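Integron gene cassette protein HFX_CASS2 (Uncultured bacterium, PDB 3FXH) is of unknown function, an all-helical product of a mobile integron gene cassette that assembles as a two-chain unit. Local coordinates at residues 33-38 / 119-124; 55-60 / 96-101; 29-34 / 126-131; 40-45 / 113-118. One frame throughout, in Å; residues are numbered along the deposited sequence.

Contact 1. Residues 33-38 / 119-124; sequences EIIREI and LAINIC
Cys124 turns its SG beside its own backbone N (chi1 -76°), and Ile35 holds CG1 anti to its carbonyl carbon (chi1 -64°) with CD1 extended beyond; these two torsions bring the cysteine and the isoleucine together between the helices. CG1 of Ile35 lies 3.5 Å from Cys124 CB, and its CD1 reaches the same CB. The sulfur continues past this pair to Ile34, whose CG2 branch meets Cys124 SG at 3.7 Å, so that one small side chain is met by two consecutive residues of helix 24-43. One turn along, Ile38 divides its branches: CD1 touches Ala120 CB at 3.8 Å, while CG2 packs on CG1 and CD1 of Ile121 as the two isoleucine side chains lie alongside, running opposite ways. This is an antiparallel helix pair, with segment axes 9.7 Å apart at closest approach and crossing at -163°, and it lies near the centre of the chain. Phe98 of helix 88-102 packs on both Ala120 and Cys124, and Phe62 of helix 62-69 touches Ile38 and Ala120. Ile35 also meets Leu125 of the second subunit, and Ile121 packs on Ile35 of that subunit.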
loop_
_atom_site.group_PDB
_atom_site.type_symbol
_atom_site.label_atom_id
_atom_site.label_comp_id
_atom_site.label_asym_id
_atom_site.label_seq_id
_atom_site.Cartn_x
_atom_site.Cartn_y
_atom_site.Cartn_z
ATOM N N GLU A 33 4.538 -3.036 -7.513
ATOM C CA GLU A 33 5.958 -3.155 -7.221
ATOM C C GLU A 33 6.500 -1.969 -6.421
ATOM O O GLU A 33 7.319 -2.135 -5.513
ATOM C CB GLU A 33 6.756 -3.318 -8.516
ATOM C CG GLU A 33 8.220 -3.021 -8.355
ATOM C CD GLU A 33 9.043 -3.589 -9.490
ATOM O OE1 GLU A 33 9.480 -2.817 -10.362
ATOM O OE2 GLU A 33 9.243 -4.817 -9.507
ATOM N N ILE A 34 6.076 -0.763 -6.775
ATOM C CA ILE A 34 6.498 0.390 -5.998
ATOM C C ILE A 34 6.059 0.248 -4.550
ATOM O O ILE A 34 6.844 0.463 -3.634
ATOM C CB ILE A 34 5.939 1.701 -6.560
ATOM C CG1 ILE A 34 6.588 2.008 -7.911
ATOM C CG2 ILE A 34 6.195 2.846 -5.581
ATOM C CD1 ILE A 34 5.825 3.060 -8.731
ATOM N N ILE A 35 4.791 -0.084 -4.344
ATOM C CA ILE A 35 4.284 -0.239 -2.983
ATOM C C ILE A 35 5.108 -1.270 -2.215
ATOM O O ILE A 35 5.549 -1.011 -1.095
ATOM C CB ILE A 35 2.774 -0.584 -2.952
ATOM C CG1 ILE A 35 1.966 0.579 -3.545
ATOM C CG2 ILE A 35 2.335 -0.914 -1.505
ATOM C CD1 ILE A 35 0.442 0.342 -3.596
ATOM N N ARG A 36 5.347 -2.419 -2.830
ATOM C CA ARG A 36 6.175 -3.464 -2.206
ATOM C C ARG A 36 7.563 -2.954 -1.796
ATOM O O ARG A 36 7.997 -3.170 -0.675
ATOM C CB ARG A 36 6.325 -4.670 -3.146
ATOM C CG ARG A 36 7.237 -5.778 -2.603
ATOM C CD ARG A 36 7.623 -6.773 -3.688
ATOM N NE ARG A 36 8.640 -6.228 -4.589
ATOM C CZ ARG A 36 8.526 -6.198 -5.912
ATOM N NH1 ARG A 36 7.434 -6.669 -6.491
ATOM N NH2 ARG A 36 9.502 -5.702 -6.656
ATOM N N GLU A 37 8.264 -2.278 -2.699
ATOM C CA GLU A 37 9.626 -1.836 -2.406
ATOM C C GLU A 37 9.681 -0.691 -1.389
ATOM O O GLU A 37 10.608 -0.595 -0.600
ATOM C CB GLU A 37 10.351 -1.463 -3.691
ATOM C CG GLU A 37 10.572 -2.690 -4.564
ATOM C CD GLU A 37 11.435 -3.738 -3.862
ATOM O OE1 GLU A 37 12.526 -3.381 -3.345
ATOM O OE2 GLU A 37 11.016 -4.915 -3.821
ATOM N N ILE A 38 8.668 0.163 -1.395
ATOM C CA ILE A 38 8.609 1.208 -0.389
ATOM C C ILE A 38 8.355 0.559 0.958
ATOM O O ILE A 38 8.983 0.937 1.952
ATOM C CB ILE A 38 7.537 2.269 -0.703
ATOM C CG1 ILE A 38 7.941 3.080 -1.933
ATOM C CG2 ILE A 38 7.368 3.224 0.479
ATOM C CD1 ILE A 38 6.881 4.154 -2.310
ATOM N N LEU A 119 3.135 8.511 2.392
ATOM C CA LEU A 119 2.265 9.314 1.538
ATOM C C LEU A 119 2.351 8.776 0.114
ATOM O O LEU A 119 1.356 8.712 -0.613
ATOM C CB LEU A 119 2.683 10.785 1.576
ATOM C CG LEU A 119 2.059 11.792 0.601
ATOM C CD1 LEU A 119 0.542 11.811 0.677
ATOM C CD2 LEU A 119 2.613 13.187 0.859
ATOM N N ALA A 120 3.551 8.375 -0.279
ATOM C CA ALA A 120 3.743 7.793 -1.612
ATOM C C ALA A 120 2.893 6.541 -1.805
ATOM O O ALA A 120 2.365 6.304 -2.903
ATOM C CB ALA A 120 5.210 7.489 -1.852
ATOM N N ILE A 121 2.761 5.726 -0.771
ATOM C CA ILE A 121 1.919 4.530 -0.877
ATOM C C ILE A 121 0.453 4.906 -1.113
ATOM O O ILE A 121 -0.235 4.308 -1.953
ATOM C CB ILE A 121 2.070 3.657 0.354
ATOM C CG1 ILE A 121 3.470 2.997 0.352
ATOM C CG2 ILE A 121 0.955 2.627 0.451
ATOM C CD1 ILE A 121 3.782 2.236 1.615
ATOM N N ASN A 122 -0.028 5.911 -0.387
ATOM C CA ASN A 122 -1.392 6.394 -0.615
ATOM C C ASN A 122 -1.587 6.920 -2.043
ATOM O O ASN A 122 -2.607 6.646 -2.673
ATOM C CB ASN A 122 -1.768 7.454 0.425
ATOM C CG ASN A 122 -2.143 6.838 1.761
ATOM O OD1 ASN A 122 -3.231 6.305 1.912
ATOM N ND2 ASN A 122 -1.233 6.901 2.735
ATOM N N ILE A 123 -0.605 7.664 -2.548
ATOM C CA ILE A 123 -0.667 8.177 -3.910
ATOM C C ILE A 123 -0.658 7.008 -4.907
ATOM O O ILE A 123 -1.405 7.026 -5.897
ATOM C CB ILE A 123 0.438 9.216 -4.179
ATOM C CG1 ILE A 123 0.091 10.524 -3.446
ATOM C CG2 ILE A 123 0.557 9.508 -5.689
ATOM C CD1 ILE A 123 1.176 11.587 -3.474
ATOM N N CYS A 124 0.125 5.967 -4.615
ATOM C CA CYS A 124 0.078 4.769 -5.461
ATOM C C CYS A 124 -1.349 4.252 -5.642
ATOM O O CYS A 124 -1.718 3.832 -6.727
ATOM C CB CYS A 124 0.965 3.655 -4.920
ATOM S SG CYS A 124 2.728 3.949 -5.233
#

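Contact 2. Residues 55-60 / 96-101; sequences ELSEQE and NAFGRH
Gly99 lets two helices come within backbone contact: its CA lies 3.0 Å from Ser57 O, and the CA atoms of Ser57 and Gly99 are 4.3 Å apart. A beta carbon on Gly99 would point into helix 50-58 and would probably collide with that same carbonyl oxygen, consistent with a residue lacking a side chain here. Ser57 is the counterpart on the facing helix. Its CB packs against the backbone of Phe98, 3.7 Å from Phe98 O, and its OG, held beside its own backbone N, lies near Phe98 CB while hydrogen-bonding back to Phe53 O one turn earlier. The hydroxyl thus finds its polar partner within its own helix and adds only packing to the interface.

Ser57 O has a further task, accepting from Glu60 N at 2.8 Å in the Schellman motif that ends helix 50-58; Arg61 N to Leu56 O is its longer bond, and Glu60, at positive phi (52°), is its C-prime residue. From this turn the extended Glu60 side chain runs alongside Asn96, pointing the same way, and its carboxylate carbon CD lies 3.7 Å from Asn96 CA. The carboxylate and amide planes stand 76° apart. This outer end of the contact is solvent-exposed at Glu60, whereas Ser57 and Phe98 are buried.

Phe98 carries its ring inward, where it meets Phe62 with planes at about 50° and touches Ile63, both on helix 62-69. Helix 88-102 thus packs on the end of helix 50-58, on helix 62-69 and on helix 116-131, to which Arg100 adds a salt bridge with Glu130.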
loop_
_atom_site.group_PDB
_atom_site.type_symbol
_atom_site.label_atom_id
_atom_site.label_comp_id
_atom_site.label_asym_id
_atom_site.label_seq_id
_atom_site.Cartn_x
_atom_site.Cartn_y
_atom_site.Cartn_z
ATOM N N GLU A 55 9.063 17.764 -3.616
ATOM C CA GLU A 55 10.028 18.283 -4.583
ATOM C C GLU A 55 10.317 17.249 -5.678
ATOM O O GLU A 55 10.216 17.541 -6.871
ATOM C CB GLU A 55 11.320 18.691 -3.864
ATOM C CG GLU A 55 12.501 18.994 -4.770
ATOM C CD GLU A 55 13.714 19.497 -3.995
ATOM O OE1 GLU A 55 13.551 19.857 -2.808
ATOM O OE2 GLU A 55 14.825 19.532 -4.571
ATOM N N LEU A 56 10.664 16.035 -5.266
ATOM C CA LEU A 56 10.941 14.957 -6.215
ATOM C C LEU A 56 9.755 14.663 -7.139
ATOM O O LEU A 56 9.925 14.469 -8.338
ATOM C CB LEU A 56 11.353 13.689 -5.467
ATOM C CG LEU A 56 12.658 13.846 -4.678
ATOM C CD1 LEU A 56 12.942 12.596 -3.868
ATOM C CD2 LEU A 56 13.803 14.146 -5.630
ATOM N N SER A 57 8.556 14.622 -6.564
ATOM C CA SER A 57 7.352 14.323 -7.326
ATOM C C SER A 57 7.057 15.423 -8.333
ATOM O O SER A 57 6.717 15.147 -9.482
ATOM C CB SER A 57 6.156 14.146 -6.392
ATOM O OG SER A 57 6.387 13.087 -5.480
ATOM N N GLU A 58 7.165 16.671 -7.884
ATOM C CA GLU A 58 6.936 17.813 -8.752
ATOM C C GLU A 58 7.917 17.804 -9.927
ATOM O O GLU A 58 7.576 18.203 -11.050
ATOM C CB GLU A 58 7.067 19.109 -7.940
ATOM C CG GLU A 58 7.181 20.371 -8.748
ATOM C CD GLU A 58 7.325 21.601 -7.863
ATOM O OE1 GLU A 58 7.608 21.437 -6.653
ATOM O OE2 GLU A 58 7.148 22.728 -8.378
ATOM N N GLN A 59 9.140 17.355 -9.662
ATOM C CA GLN A 59 10.154 17.270 -10.697
ATOM C C GLN A 59 10.030 15.933 -11.416
ATOM O O GLN A 59 10.886 15.566 -12.217
ATOM C CB GLN A 59 11.541 17.404 -10.086
ATOM C CG GLN A 59 11.880 18.813 -9.612
ATOM C CD GLN A 59 13.058 18.822 -8.662
ATOM O OE1 GLN A 59 13.887 17.914 -8.677
ATOM N NE2 GLN A 59 13.131 19.841 -7.820
ATOM N N GLU A 60 8.965 15.204 -11.099
ATOM C CA GLU A 60 8.666 13.943 -11.766
ATOM C C GLU A 60 9.861 12.986 -11.748
ATOM O O GLU A 60 10.208 12.414 -12.777
ATOM C CB GLU A 60 8.202 14.211 -13.210
ATOM C CG GLU A 60 7.104 15.273 -13.339
ATOM C CD GLU A 60 6.290 15.117 -14.628
ATOM O OE1 GLU A 60 6.773 14.439 -15.562
ATOM O OE2 GLU A 60 5.165 15.660 -14.705
ATOM N N ASN A 96 4.975 11.083 -13.751
ATOM C CA ASN A 96 4.090 12.223 -13.940
ATOM C C ASN A 96 2.894 12.139 -13.000
ATOM O O ASN A 96 2.418 13.152 -12.482
ATOM C CB ASN A 96 3.614 12.301 -15.393
ATOM C CG ASN A 96 2.510 13.329 -15.589
ATOM O OD1 ASN A 96 2.777 14.517 -15.775
ATOM N ND2 ASN A 96 1.266 12.874 -15.548
ATOM N N ALA A 97 2.411 10.923 -12.784
ATOM C CA ALA A 97 1.262 10.714 -11.910
ATOM C C ALA A 97 1.593 11.132 -10.474
ATOM O O ALA A 97 0.784 11.767 -9.809
ATOM C CB ALA A 97 0.792 9.280 -11.974
ATOM N N PHE A 98 2.793 10.800 -10.000
ATOM C CA PHE A 98 3.211 11.276 -8.679
ATOM C C PHE A 98 3.209 12.801 -8.624
ATOM O O PHE A 98 2.744 13.398 -7.655
ATOM C CB PHE A 98 4.601 10.751 -8.314
ATOM C CG PHE A 98 4.581 9.420 -7.624
ATOM C CD1 PHE A 98 4.380 9.336 -6.253
ATOM C CD2 PHE A 98 4.753 8.254 -8.346
ATOM C CE1 PHE A 98 4.357 8.112 -5.616
ATOM C CE2 PHE A 98 4.731 7.032 -7.714
ATOM C CZ PHE A 98 4.523 6.958 -6.346
ATOM N N GLY A 99 3.747 13.422 -9.670
ATOM C CA GLY A 99 3.789 14.870 -9.756
ATOM C C GLY A 99 2.401 15.466 -9.635
ATOM O O GLY A 99 2.183 16.401 -8.859
ATOM N N ARG A 100 1.458 14.909 -10.390
ATOM C CA ARG A 100 0.079 15.402 -10.406
ATOM C C ARG A 100 -0.603 15.266 -9.050
ATOM O O ARG A 100 -1.216 16.209 -8.550
ATOM C CB ARG A 100 -0.750 14.661 -11.460
ATOM C CG ARG A 100 -0.380 14.997 -12.895
ATOM C CD ARG A 100 -1.359 14.374 -13.885
ATOM N NE ARG A 100 -1.127 12.947 -14.125
ATOM C CZ ARG A 100 -1.919 11.973 -13.684
ATOM N NH1 ARG A 100 -2.987 12.264 -12.954
ATOM N NH2 ARG A 100 -1.640 10.707 -13.971
ATOM N N HIS A 101 -0.513 14.076 -8.466
ATOM C CA HIS A 101 -1.186 13.819 -7.200
ATOM C C HIS A 101 -0.528 14.562 -6.037
ATOM O O HIS A 101 -1.223 15.122 -5.183
ATOM C CB HIS A 101 -1.302 12.312 -6.935
ATOM C CG HIS A 101 -2.237 11.607 -7.870
ATOM N ND1 HIS A 101 -3.600 11.555 -7.663
ATOM C CD2 HIS A 101 -2.006 10.927 -9.019
ATOM C CE1 HIS A 101 -4.166 10.875 -8.645
ATOM N NE2 HIS A 101 -3.221 10.481 -9.480
#

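Contact 3. Residues 29-34 / 126-131; sequences SAVHEI and AILREI
Helices 24-43 and 116-131 run almost exactly antiparallel here, their segment axes 173° apart in direction and 10.2 Å at closest approach, with Val31 facing Leu128. This is the end of the antiparallel helix pair where the start of one helix meets the close of the other, and it is joined entirely by side chains. Val31 divides its two methyls among three partners. With CG1 anti to the backbone N (chi1 170°), that methyl packs on Leu128, 3.6 Å from CD2, while CG2 turns to the isoleucines and lies 3.9 Å from both Ile127 CG2 and Ile131 CD1. Val31 and Leu128 pass in opposite directions, so each lies along the flank of the other. Cut back to an alanine, Leu128 would probably leave a gap beside Val31 CG1 and the edge of the His32 ring. Ile127 also rests on Ala97 of helix 88-102, and Ile131 reaches back to Ala27 and Thr28 in the first turns of helix 24-43. His32 marks the side facing the second subunit, where it packs on Leu125 of that chain. The His32 and Leu128 side chains cross at about a right angle, and the ring meets the leucine methyl at its edge, near the ring plane, with His32 CD2 lying 3.8 Å from Leu128 CD2.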
loop_
_atom_site.group_PDB
_atom_site.type_symbol
_atom_site.label_atom_id
_atom_site.label_comp_id
_atom_site.label_asym_id
_atom_site.label_seq_id
_atom_site.Cartn_x
_atom_site.Cartn_y
_atom_site.Cartn_z
ATOM N N SER A 29 1.085 -3.622 -12.361
ATOM C CA SER A 29 2.118 -4.423 -11.731
ATOM C C SER A 29 3.280 -3.570 -11.279
ATOM O O SER A 29 3.898 -3.862 -10.254
ATOM C CB SER A 29 2.617 -5.500 -12.699
ATOM O OG SER A 29 1.584 -6.436 -12.924
ATOM N N ALA A 30 3.598 -2.537 -12.058
ATOM C CA ALA A 30 4.685 -1.628 -11.702
ATOM C C ALA A 30 4.358 -0.873 -10.413
ATOM O O ALA A 30 5.225 -0.691 -9.550
ATOM C CB ALA A 30 4.955 -0.646 -12.839
ATOM N N VAL A 31 3.103 -0.447 -10.288
ATOM C CA VAL A 31 2.667 0.306 -9.106
ATOM C C VAL A 31 2.590 -0.609 -7.890
ATOM O O VAL A 31 2.945 -0.211 -6.784
ATOM C CB VAL A 31 1.302 1.051 -9.338
ATOM C CG1 VAL A 31 0.766 1.613 -8.023
ATOM C CG2 VAL A 31 1.470 2.175 -10.345
ATOM N N HIS A 32 2.149 -1.846 -8.086
ATOM C CA HIS A 32 2.179 -2.824 -6.994
ATOM C C HIS A 32 3.627 -3.033 -6.550
ATOM O O HIS A 32 3.913 -3.167 -5.362
ATOM C CB HIS A 32 1.549 -4.165 -7.422
ATOM C CG HIS A 32 0.049 -4.169 -7.387
ATOM N ND1 HIS A 32 -0.682 -5.231 -6.904
ATOM C CD2 HIS A 32 -0.854 -3.237 -7.777
ATOM C CE1 HIS A 32 -1.972 -4.960 -7.011
ATOM N NE2 HIS A 32 -2.103 -3.756 -7.533
ATOM N N GLU A 33 4.538 -3.036 -7.513
ATOM C CA GLU A 33 5.958 -3.155 -7.221
ATOM C C GLU A 33 6.500 -1.969 -6.421
ATOM O O GLU A 33 7.319 -2.135 -5.513
ATOM C CB GLU A 33 6.756 -3.318 -8.516
ATOM C CG GLU A 33 8.220 -3.021 -8.355
ATOM C CD GLU A 33 9.043 -3.589 -9.490
ATOM O OE1 GLU A 33 9.480 -2.817 -10.362
ATOM O OE2 GLU A 33 9.243 -4.817 -9.507
ATOM N N ILE A 34 6.076 -0.763 -6.775
ATOM C CA ILE A 34 6.498 0.390 -5.998
ATOM C C ILE A 34 6.059 0.248 -4.550
ATOM O O ILE A 34 6.844 0.463 -3.634
ATOM C CB ILE A 34 5.939 1.701 -6.560
ATOM C CG1 ILE A 34 6.588 2.008 -7.911
ATOM C CG2 ILE A 34 6.195 2.846 -5.581
ATOM C CD1 ILE A 34 5.825 3.060 -8.731
ATOM N N ALA A 126 -4.106 5.990 -5.463
ATOM C CA ALA A 126 -4.804 6.931 -6.322
ATOM C C ALA A 126 -4.433 6.654 -7.781
ATOM O O ALA A 126 -5.257 6.772 -8.663
ATOM C CB ALA A 126 -4.461 8.360 -5.941
ATOM N N ILE A 127 -3.186 6.258 -8.016
ATOM C CA ILE A 127 -2.705 5.994 -9.373
ATOM C C ILE A 127 -3.347 4.721 -9.915
ATOM O O ILE A 127 -3.742 4.657 -11.081
ATOM C CB ILE A 127 -1.157 5.911 -9.410
ATOM C CG1 ILE A 127 -0.552 7.273 -9.065
ATOM C CG2 ILE A 127 -0.643 5.473 -10.791
ATOM C CD1 ILE A 127 0.991 7.257 -8.955
ATOM N N LEU A 128 -3.482 3.719 -9.052
ATOM C CA LEU A 128 -4.141 2.479 -9.429
ATOM C C LEU A 128 -5.575 2.734 -9.887
ATOM O O LEU A 128 -6.036 2.154 -10.861
ATOM C CB LEU A 128 -4.137 1.488 -8.262
ATOM C CG LEU A 128 -2.781 0.871 -7.920
ATOM C CD1 LEU A 128 -2.935 -0.022 -6.699
ATOM C CD2 LEU A 128 -2.260 0.084 -9.117
ATOM N N ARG A 129 -6.283 3.591 -9.167
ATOM C CA ARG A 129 -7.631 3.972 -9.574
ATOM C C ARG A 129 -7.611 4.564 -10.985
ATOM O O ARG A 129 -8.459 4.245 -11.833
ATOM C CB ARG A 129 -8.211 4.990 -8.593
ATOM C CG ARG A 129 -8.602 4.416 -7.244
ATOM C CD ARG A 129 -9.438 5.423 -6.467
ATOM N NE ARG A 129 -9.927 4.887 -5.201
ATOM C CZ ARG A 129 -10.908 3.995 -5.093
ATOM N NH1 ARG A 129 -11.500 3.518 -6.179
ATOM N NH2 ARG A 129 -11.294 3.573 -3.895
ATOM N N GLU A 130 -6.637 5.436 -11.229
ATOM C CA GLU A 130 -6.491 6.059 -12.537
ATOM C C GLU A 130 -6.265 5.024 -13.630
ATOM O O GLU A 130 -6.869 5.099 -14.695
ATOM C CB GLU A 130 -5.343 7.067 -12.527
ATOM C CG GLU A 130 -5.655 8.351 -11.788
ATOM C CD GLU A 130 -4.822 9.503 -12.290
ATOM O OE1 GLU A 130 -3.892 9.253 -13.086
ATOM O OE2 GLU A 130 -5.101 10.656 -11.905
ATOM N N ILE A 131 -5.392 4.059 -13.363
ATOM C CA ILE A 131 -5.076 3.016 -14.339
ATOM C C ILE A 131 -6.273 2.098 -14.620
ATOM O O ILE A 131 -6.516 1.713 -15.763
ATOM C CB ILE A 131 -3.885 2.153 -13.859
ATOM C CG1 ILE A 131 -2.639 3.023 -13.682
ATOM C CG2 ILE A 131 -3.622 1.009 -14.841
ATOM C CD1 ILE A 131 -1.522 2.364 -12.898
#

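Contact 4. Residues 40-45 / 113-118; sequences RLVDSG and KSNALL
Two helix termini meet here: a Schellman motif closes helix 24-43 at Gly45, and an N-cap at Asn115 opens helix 116-131. Val42, in the last turn of the first helix, carries most of the contact through a single methyl. This is CG2, set beside the backbone N and opposite the carbonyl carbon, which faces the other segment and lies 4.1 Å from Leu117 CB, from Leu118 CD2 and from Asn115 ND2. The Leu118 side chain crosses that of Val42 at about a right angle. One residue back, Leu41 CB meets Leu117 CD1 at the same distance, ordinary van der Waals packing.

Asn115 combines packing with capping. Its OD1 accepts from Leu117 N at 3.0 Å, with the donor lying above the carbonyl plane, 38° out of it, and also receives Met48 N; its ND2 bonds to His46 O. Replacing it with a leucine would probably leave Leu117 N without its cap and take from Met48 N and His46 O their shared amide partner, loosening the tie between the helix start and the chain that follows Gly45.

The contact also lies at the subunit interface. Val42 packs on Val42 of the second subunit, and Asp43 OD1 accepts from Asn115 N of that subunit, with the reciprocal bond formed as well. On the closing side, Gly45 at positive phi (83°) lets its N bond Val42 O at 2.8 Å and His46 N reach Leu41 O, the paired bonds characteristic of a Schellman C-cap.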
loop_
_atom_site.group_PDB
_atom_site.type_symbol
_atom_site.label_atom_id
_atom_site.label_comp_id
_atom_site.label_asym_id
_atom_site.label_seq_id
_atom_site.Cartn_x
_atom_site.Cartn_y
_atom_site.Cartn_z
ATOM N N ARG A 40 9.400 -2.316 1.880
ATOM C CA ARG A 40 10.741 -2.791 2.294
ATOM C C ARG A 40 11.606 -1.661 2.853
ATOM O O ARG A 40 12.286 -1.846 3.858
ATOM C CB ARG A 40 11.500 -3.451 1.144
ATOM C CG ARG A 40 10.862 -4.695 0.570
ATOM C CD ARG A 40 11.756 -5.248 -0.527
ATOM N NE ARG A 40 13.015 -5.755 0.032
ATOM C CZ ARG A 40 14.177 -5.765 -0.613
ATOM N NH1 ARG A 40 14.249 -5.293 -1.848
ATOM N NH2 ARG A 40 15.275 -6.243 -0.019
ATOM N N LEU A 41 11.613 -0.502 2.192
ATOM C CA LEU A 41 12.402 0.623 2.704
ATOM C C LEU A 41 11.937 0.971 4.103
ATOM O O LEU A 41 12.745 1.185 4.998
ATOM C CB LEU A 41 12.270 1.858 1.803
ATOM C CG LEU A 41 12.840 1.683 0.405
ATOM C CD1 LEU A 41 12.490 2.869 -0.488
ATOM C CD2 LEU A 41 14.357 1.519 0.527
ATOM N N VAL A 42 10.621 1.022 4.294
ATOM C CA VAL A 42 10.070 1.361 5.604
ATOM C C VAL A 42 10.441 0.303 6.642
ATOM O O VAL A 42 10.780 0.639 7.785
ATOM C CB VAL A 42 8.540 1.565 5.518
ATOM C CG1 VAL A 42 7.922 1.703 6.897
ATOM C CG2 VAL A 42 8.229 2.800 4.626
ATOM N N ASP A 43 10.416 -0.965 6.237
ATOM C CA ASP A 43 10.792 -2.065 7.140
ATOM C C ASP A 43 12.216 -1.902 7.659
ATOM O O ASP A 43 12.550 -2.338 8.762
ATOM C CB ASP A 43 10.652 -3.421 6.436
ATOM C CG ASP A 43 10.570 -4.577 7.409
ATOM O OD1 ASP A 43 9.863 -4.456 8.426
ATOM O OD2 ASP A 43 11.201 -5.623 7.156
ATOM N N SER A 44 13.058 -1.271 6.859
ATOM C CA SER A 44 14.449 -1.078 7.232
ATOM C C SER A 44 14.657 0.258 7.951
ATOM O O SER A 44 15.790 0.664 8.210
ATOM C CB SER A 44 15.326 -1.137 5.985
ATOM O OG SER A 44 15.336 -2.442 5.438
ATOM N N GLY A 45 13.560 0.946 8.252
ATOM C CA GLY A 45 13.612 2.185 9.003
ATOM C C GLY A 45 13.916 3.429 8.185
ATOM O O GLY A 45 14.213 4.475 8.758
ATOM N N LYS A 113 1.936 12.164 9.295
ATOM C CA LYS A 113 2.682 13.322 9.753
ATOM C C LYS A 113 4.126 13.323 9.280
ATOM O O LYS A 113 4.628 14.348 8.824
ATOM C CB LYS A 113 2.643 13.412 11.290
ATOM C CG LYS A 113 1.377 14.028 11.842
ATOM C CD LYS A 113 1.331 15.510 11.518
ATOM C CE LYS A 113 -0.027 16.121 11.832
ATOM N NZ LYS A 113 -0.159 17.466 11.197
ATOM N N SER A 114 4.794 12.179 9.398
ATOM C CA SER A 114 6.258 12.168 9.352
ATOM C C SER A 114 6.889 11.575 8.093
ATOM O O SER A 114 7.650 12.239 7.397
ATOM C CB SER A 114 6.813 11.444 10.575
ATOM O OG SER A 114 6.325 12.037 11.764
ATOM N N ASN A 115 6.606 10.311 7.835
ATOM C CA ASN A 115 7.305 9.593 6.795
ATOM C C ASN A 115 6.566 9.696 5.456
ATOM O O ASN A 115 5.550 9.024 5.244
ATOM C CB ASN A 115 7.482 8.130 7.206
ATOM C CG ASN A 115 8.423 7.387 6.289
ATOM O OD1 ASN A 115 8.734 7.865 5.199
ATOM N ND2 ASN A 115 8.888 6.219 6.722
ATOM N N ALA A 116 7.081 10.548 4.564
ATOM C CA ALA A 116 6.458 10.767 3.259
ATOM C C ALA A 116 6.505 9.541 2.338
ATOM O O ALA A 116 5.775 9.491 1.345
ATOM C CB ALA A 116 7.063 11.985 2.560
ATOM N N LEU A 117 7.347 8.554 2.639
ATOM C CA LEU A 117 7.269 7.291 1.890
ATOM C C LEU A 117 5.856 6.689 1.996
ATOM O O LEU A 117 5.331 6.029 1.075
ATOM C CB LEU A 117 8.316 6.305 2.408
ATOM C CG LEU A 117 9.775 6.689 2.159
ATOM C CD1 LEU A 117 10.699 5.560 2.654
ATOM C CD2 LEU A 117 10.009 6.978 0.672
ATOM N N LEU A 118 5.219 6.935 3.127
ATOM C CA LEU A 118 3.880 6.395 3.344
ATOM C C LEU A 118 2.847 7.229 2.600
ATOM O O LEU A 118 1.782 6.731 2.236
ATOM C CB LEU A 118 3.552 6.317 4.850
ATOM C CG LEU A 118 4.579 5.509 5.653
ATOM C CD1 LEU A 118 4.455 5.750 7.161
ATOM C CD2 LEU A 118 4.423 4.011 5.308
#

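Overall arrangement
Contacts 3, 1 and 4 follow one another along the same antiparallel pair, helices 24-43 and 116-131. The centre of contact 1 is about 8 Å from that of contact 3 and about 10 Å from that of contact 4, whereas contacts 3 and 4 are about 18 Å apart, centre to centre, and do not touch. All three reach the second subunit. Contact 2 joins helices 50-58 and 88-102, which lie between the paired helices in sequence, and packs against helix 116-131: Cys124 SG of contact 1 is 3.7 Å from Phe98 CZ, and contacts 2 and 3 are tied by the Arg100 NH2 to Glu130 OE1 salt bridge (2.8 Å).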